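Local coordinates for dicer Related Helicase (Caenorhabditis elegans, PDB 6M6Q), which probably hydrolyses ATP and binds single- and double-stranded RNA as an RLR-subfamily helicase in RNA interference, this chain being its N-terminal domain, at residues Cys122-Asn125 against Thr126-Asp130; Lys35-Asp38 against Val39-Ser43; Ile85-Asn89 against Ala90-Val94. All blocks are in the same frame, centred on the assembly; numbering follows the deposited sequence.

Contact 1 (Cys122-Asn125 against Thr126-Asp130); sequences CFLN and TVLFD
V127 sets a methyl over one face of the F123 ring, one turn earlier at the C-terminal end of helix 94-127. V127 CG2 stands over the middle of that ring, 4.3 Å from its centroid and 11° off the ring normal, a CH-pi contact. The second methyl, CG1, reaches the rim, where V127 CG1 lies 3.8 Å from F123 CE1. The ring gets there because F123 CG is trans to its own backbone N (chi1 165°), which swings an outward-starting side chain along the helix to V127. L124 and L128 run side by side and point the same way, meeting through their methyls, L124 CD2 to L128 CD1, at 4.2 Å. N125 and F129 are also aligned, but their amide and ring planes stand 77° apart, and N125 OD1 is 3.9 Å from F129 CE1. T126 turns back instead: its OG1 donates to C122 O at 2.6 Å, nearly in line with the carbonyl bond. F123 O takes both V127 N and T126 N, the latter from above the carbonyl plane, and L128 N reaches L124 O at 3.0 Å. F52 and F55 add further rings beside F123, while R30 makes a cation-pi contact with F129. The chemistry is therefore divided: F123, L124, V127 and L128 form a buried apolar side, whereas the T126 hydroxyl spends its proton on the main chain of the preceding turn.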
# COMPACT_ATOMS: atom_id res chain seq x y z
N CYS B 122 -0.43 -12.24 2.51
CA CYS B 122 0.22 -12.28 3.85
C CYS B 122 1.62 -12.89 3.72
O CYS B 122 2.54 -12.39 4.39
CB CYS B 122 -0.59 -13.06 4.87
SG CYS B 122 0.25 -13.20 6.47
N PHE B 123 1.79 -13.90 2.88
CA PHE B 123 3.10 -14.56 2.66
C PHE B 123 4.02 -13.61 1.88
O PHE B 123 5.09 -13.25 2.40
CB PHE B 123 2.93 -15.89 1.94
CG PHE B 123 4.18 -16.47 1.36
CD1 PHE B 123 5.16 -17.01 2.17
CD2 PHE B 123 4.35 -16.55 -0.01
CE1 PHE B 123 6.26 -17.64 1.63
CE2 PHE B 123 5.45 -17.18 -0.55
CZ PHE B 123 6.42 -17.72 0.27
N LEU B 124 3.57 -13.18 0.70
CA LEU B 124 4.37 -12.39 -0.27
C LEU B 124 4.81 -11.06 0.36
O LEU B 124 5.98 -10.72 0.19
CB LEU B 124 3.54 -12.17 -1.55
CG LEU B 124 3.31 -13.41 -2.41
CD1 LEU B 124 2.71 -13.04 -3.76
CD2 LEU B 124 4.61 -14.18 -2.62
N ASN B 125 3.93 -10.37 1.08
CA ASN B 125 4.23 -9.03 1.67
C ASN B 125 5.21 -9.17 2.85
O ASN B 125 5.77 -8.15 3.22
CB ASN B 125 2.98 -8.30 2.14
CG ASN B 125 2.08 -7.90 1.00
OD1 ASN B 125 2.51 -7.78 -0.15
ND2 ASN B 125 0.82 -7.67 1.31
N THR B 126 5.34 -10.35 3.45
CA THR B 126 6.27 -10.63 4.56
C THR B 126 7.67 -10.94 4.01
O THR B 126 8.64 -10.34 4.51
CB THR B 126 5.74 -11.77 5.45
OG1 THR B 126 4.44 -11.43 5.94
CG2 THR B 126 6.62 -12.04 6.64
N VAL B 127 7.77 -11.81 3.00
CA VAL B 127 9.06 -12.40 2.52
C VAL B 127 9.72 -11.49 1.48
O VAL B 127 10.91 -11.50 1.41
CB VAL B 127 8.87 -13.82 1.96
CG1 VAL B 127 8.28 -14.75 2.97
CG2 VAL B 127 8.06 -13.83 0.69
N LEU B 128 8.96 -10.80 0.64
CA LEU B 128 9.52 -10.09 -0.55
C LEU B 128 9.82 -8.62 -0.22
O LEU B 128 10.16 -7.88 -1.12
CB LEU B 128 8.53 -10.20 -1.73
CG LEU B 128 8.36 -11.59 -2.35
CD1 LEU B 128 7.64 -11.48 -3.68
CD2 LEU B 128 9.70 -12.28 -2.56
N PHE B 129 9.66 -8.18 1.02
CA PHE B 129 9.93 -6.77 1.42
C PHE B 129 10.97 -6.76 2.54
O PHE B 129 11.13 -5.72 3.20
CB PHE B 129 8.63 -6.07 1.79
CG PHE B 129 7.74 -5.73 0.61
CD1 PHE B 129 6.88 -6.67 0.05
CD2 PHE B 129 7.76 -4.45 0.06
CE1 PHE B 129 6.07 -6.33 -1.04
CE2 PHE B 129 6.92 -4.12 -1.00
CZ PHE B 129 6.08 -5.05 -1.54
N ASP B 130 11.67 -7.88 2.69
CA ASP B 130 12.70 -8.15 3.72
C ASP B 130 13.94 -8.66 3.00
O ASP B 130 13.78 -9.53 2.09
CB ASP B 130 12.21 -9.19 4.72
CG ASP B 130 13.12 -9.43 5.90
OD1 ASP B 130 13.94 -10.36 5.82
OD2 ASP B 130 12.96 -8.72 6.92

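Contact 2 (Lys35-Asp38 against Val39-Ser43); sequences KFLD and VCVES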
# COMPACT_ATOMS: atom_id res chain seq x y z
N LYS B 35 4.50 -15.36 -10.12
CA LYS B 35 5.25 -16.51 -10.69
C LYS B 35 6.05 -17.17 -9.57
O LYS B 35 6.15 -18.41 -9.58
CB LYS B 35 6.15 -16.07 -11.85
CG LYS B 35 7.02 -17.17 -12.48
CD LYS B 35 6.23 -18.37 -12.98
CE LYS B 35 7.08 -19.48 -13.57
NZ LYS B 35 6.30 -20.75 -13.64
N PHE B 36 6.51 -16.39 -8.59
CA PHE B 36 7.25 -16.89 -7.40
C PHE B 36 6.30 -17.69 -6.51
O PHE B 36 6.67 -18.79 -6.10
CB PHE B 36 7.88 -15.73 -6.63
CG PHE B 36 8.32 -16.09 -5.23
CD1 PHE B 36 9.36 -16.99 -5.03
CD2 PHE B 36 7.72 -15.52 -4.13
CE1 PHE B 36 9.76 -17.32 -3.74
CE2 PHE B 36 8.13 -15.84 -2.85
CZ PHE B 36 9.15 -16.74 -2.66
N LEU B 37 5.09 -17.15 -6.26
CA LEU B 37 4.00 -17.87 -5.54
C LEU B 37 3.69 -19.14 -6.30
O LEU B 37 3.71 -20.18 -5.67
CB LEU B 37 2.74 -16.99 -5.40
CG LEU B 37 1.57 -17.57 -4.59
CD1 LEU B 37 1.92 -17.74 -3.09
CD2 LEU B 37 0.33 -16.69 -4.73
N ASP B 38 3.54 -19.05 -7.63
CA ASP B 38 3.24 -20.21 -8.52
C ASP B 38 4.27 -21.32 -8.29
O ASP B 38 3.84 -22.49 -8.20
CB ASP B 38 3.16 -19.82 -10.00
CG ASP B 38 2.72 -20.99 -10.87
OD1 ASP B 38 3.60 -21.58 -11.53
OD2 ASP B 38 1.55 -21.38 -10.77
N VAL B 39 5.56 -20.98 -8.22
CA VAL B 39 6.71 -21.93 -8.07
C VAL B 39 6.62 -22.60 -6.69
O VAL B 39 6.74 -23.84 -6.62
CB VAL B 39 8.07 -21.21 -8.28
CG1 VAL B 39 9.25 -22.02 -7.75
CG2 VAL B 39 8.30 -20.84 -9.74
N CYS B 40 6.38 -21.83 -5.63
CA CYS B 40 6.23 -22.34 -4.25
C CYS B 40 5.04 -23.31 -4.18
O CYS B 40 5.16 -24.32 -3.49
CB CYS B 40 6.05 -21.20 -3.24
SG CYS B 40 7.49 -20.11 -3.09
N VAL B 41 3.95 -23.03 -4.90
CA VAL B 41 2.71 -23.85 -4.88
C VAL B 41 2.94 -25.12 -5.70
O VAL B 41 2.53 -26.19 -5.25
CB VAL B 41 1.49 -23.06 -5.38
CG1 VAL B 41 0.32 -23.98 -5.70
CG2 VAL B 41 1.08 -21.98 -4.39
N GLU B 42 3.62 -24.99 -6.84
CA GLU B 42 4.01 -26.11 -7.75
C GLU B 42 4.83 -27.15 -6.97
O GLU B 42 4.68 -28.34 -7.27
CB GLU B 42 4.81 -25.56 -8.93
CG GLU B 42 5.19 -26.60 -9.98
CD GLU B 42 6.11 -26.04 -11.06
OE1 GLU B 42 7.06 -25.30 -10.72
OE2 GLU B 42 5.86 -26.32 -12.25
N SER B 43 5.67 -26.70 -6.02
CA SER B 43 6.71 -27.52 -5.32
C SER B 43 6.09 -28.42 -4.25
O SER B 43 6.74 -29.40 -3.87
CB SER B 43 7.79 -26.65 -4.72
OG SER B 43 7.28 -25.88 -3.66
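Helix 33-42 carries here a Cys sulfur-aromatic contact between residues four apart, within a buried run of alpha-helical hydrogen bonds in the N-terminal domain. C40 SG sits over one face of the F36 ring, 4.0 Å from the centroid, displaced toward the rim so that its nearest ring atom is F36 CE1 at 3.7 Å. Two different first torsions bring them together: F36 CG is trans to its backbone N (chi1 164°), while C40 SG lies beside its own N (chi1 -65°) and so leans back toward the preceding turn. The main chain underneath is regular, with V39, C40, V41 and E42 N donating to the carbonyls of K35, F36, L37 and D38; the C40 N to F36 O bond is the straightest of the four at the hydrogen, 164°. On another side of the helix K35 NZ and D38 OD1 form a salt bridge at 3.5 Å. Both charges have further partners: Y144 OH and Q227 O for the lysine, T230 OG1 and S229 N for the aspartate, tying the helix to the 227-230 loop and, through Y144, to helix 131-144. The K35 chain passes alongside V39, its CE 4.2 Å from V39 CG2. L37 and V41 meet more loosely, CG to CG2. Further along, S43 OG donates to C40 O at 2.6 Å, from above the carbonyl plane.

Contact 3 (Ile85-Asn89 against Ala90-Val94); sequences IKIRN and ADLDV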
# COMPACT_ATOMS: atom_id res chain seq x y z
N ILE B 85 -27.77 -27.23 1.03
CA ILE B 85 -28.56 -28.36 1.59
C ILE B 85 -30.00 -27.89 1.76
O ILE B 85 -30.92 -28.68 1.42
CB ILE B 85 -27.96 -28.89 2.91
CG1 ILE B 85 -26.61 -29.57 2.67
CG2 ILE B 85 -28.94 -29.81 3.65
CD1 ILE B 85 -25.71 -29.57 3.88
N LYS B 86 -30.20 -26.62 2.15
CA LYS B 86 -31.56 -26.05 2.40
C LYS B 86 -32.31 -25.91 1.07
O LYS B 86 -33.49 -26.28 1.02
CB LYS B 86 -31.48 -24.71 3.13
CG LYS B 86 -31.26 -24.81 4.63
CD LYS B 86 -31.12 -23.46 5.26
CE LYS B 86 -30.47 -23.50 6.62
NZ LYS B 86 -30.14 -22.13 7.07
N ILE B 87 -31.63 -25.45 0.01
CA ILE B 87 -32.21 -25.27 -1.35
C ILE B 87 -32.72 -26.65 -1.82
O ILE B 87 -33.87 -26.72 -2.26
CB ILE B 87 -31.16 -24.66 -2.32
CG1 ILE B 87 -30.71 -23.24 -1.90
CG2 ILE B 87 -31.67 -24.68 -3.76
CD1 ILE B 87 -31.68 -22.11 -2.20
N ARG B 88 -31.90 -27.70 -1.70
CA ARG B 88 -32.18 -29.05 -2.28
C ARG B 88 -33.29 -29.74 -1.47
O ARG B 88 -33.76 -30.81 -1.92
CB ARG B 88 -30.91 -29.91 -2.32
CG ARG B 88 -29.80 -29.34 -3.20
CD ARG B 88 -29.23 -30.34 -4.18
NE ARG B 88 -27.99 -30.92 -3.69
CZ ARG B 88 -26.77 -30.61 -4.14
NH1 ARG B 88 -26.60 -29.74 -5.12
NH2 ARG B 88 -25.71 -31.20 -3.61
N ASN B 89 -33.68 -29.18 -0.33
CA ASN B 89 -34.73 -29.74 0.57
C ASN B 89 -36.00 -28.87 0.53
O ASN B 89 -36.97 -29.27 1.14
CB ASN B 89 -34.20 -29.90 2.01
CG ASN B 89 -33.43 -31.19 2.23
OD1 ASN B 89 -34.00 -32.28 2.15
ND2 ASN B 89 -32.14 -31.09 2.53
N ALA B 90 -35.97 -27.70 -0.13
CA ALA B 90 -37.04 -26.67 -0.06
C ALA B 90 -38.21 -27.01 -1.01
O ALA B 90 -39.28 -26.39 -0.85
CB ALA B 90 -36.47 -25.31 -0.36
N ASP B 91 -37.99 -27.93 -1.96
CA ASP B 91 -39.01 -28.46 -2.93
C ASP B 91 -39.38 -27.35 -3.92
O ASP B 91 -40.58 -27.14 -4.17
CB ASP B 91 -40.23 -29.05 -2.19
CG ASP B 91 -41.27 -29.71 -3.11
OD1 ASP B 91 -40.89 -30.19 -4.24
OD2 ASP B 91 -42.47 -29.71 -2.70
N LEU B 92 -38.40 -26.70 -4.51
CA LEU B 92 -38.61 -25.56 -5.43
C LEU B 92 -38.90 -26.10 -6.82
O LEU B 92 -38.45 -27.21 -7.11
CB LEU B 92 -37.37 -24.66 -5.42
CG LEU B 92 -37.12 -23.92 -4.10
CD1 LEU B 92 -35.79 -23.17 -4.14
CD2 LEU B 92 -38.25 -22.97 -3.79
N ASP B 93 -39.60 -25.31 -7.65
CA ASP B 93 -39.66 -25.50 -9.12
C ASP B 93 -38.24 -25.70 -9.66
O ASP B 93 -37.38 -24.87 -9.36
CB ASP B 93 -40.37 -24.33 -9.79
CG ASP B 93 -40.28 -24.35 -11.31
OD1 ASP B 93 -39.36 -23.68 -11.86
OD2 ASP B 93 -41.13 -25.06 -11.95
N VAL B 94 -38.03 -26.75 -10.45
CA VAL B 94 -36.72 -27.17 -11.03
C VAL B 94 -35.91 -25.94 -11.48
O VAL B 94 -34.73 -25.86 -11.10
CB VAL B 94 -36.94 -28.20 -12.16
CG1 VAL B 94 -35.74 -28.33 -13.09
CG2 VAL B 94 -37.33 -29.56 -11.59
O HOH W 1 -36.59 -30.81 -2.44
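I87 meets CD1 of L92 with its CG2 methyl, a light apolar touch at 4.4 Å across the turn that follows I87. The L92 side chain makes the approach: its outer end comes closer to the helix than its base does, whereas I87 starts out facing away from the loop. Between them the backbone folds through a type I beta turn from I87 to A90. The turn is closed by A90 N donating to I87 O at 3.1 Å; the N-H points well at the oxygen (163°), yet it arrives from above the carbonyl plane. The A90 methyl tucks against two carbonyls, CB 3.4 Å from K86 O and 3.5 Å from I87 O. K86 O takes its hydrogen bond from N89 N, three residues on, while A90 N, about as near, is badly angled for a bond. N89 folds its amide back along the chain. With its CG beside the backbone N (chi1 -84°), the amide is directed toward the preceding turn, and N89 ND2 donates to I85 O at 2.9 Å, above the plane of that carbonyl. A water links R88 O, to which it donates at 2.9 Å, with D91 N, from which it accepts a weak bond. D91 takes a left-handed conformation (phi 69°), after which L92 is extended. D93 takes the N-cap position of the next helix. The whole bend is on the surface, connecting helix 82-87 to the long helix 94-127: I87 lies on R97, A100 and E101, L92 also rests on R97, and R88 NH1 forms a salt bridge with E101, so the short helix packs beside the first turns of the long one.

How the contacts relate
From the N terminus, contact 2 comes first, within helix 33-42; contact 3 follows, running from helix 82-87 into the loop after it, and contact 1 lies where helix 94-127 finishes. They stand in series, none nested or crossing, and each joins adjoining segments, so none closes a long loop. Contacts 1 and 2 touch although far apart in sequence: the F36 ring packs among F123, L124, V127 and L128, fastening helix 33-42 to the end of helix 94-127. Contact 3 stands alone, its centre about 45 Å from that of contact 1, yet it leads into the same long helix, which spans the distance between them.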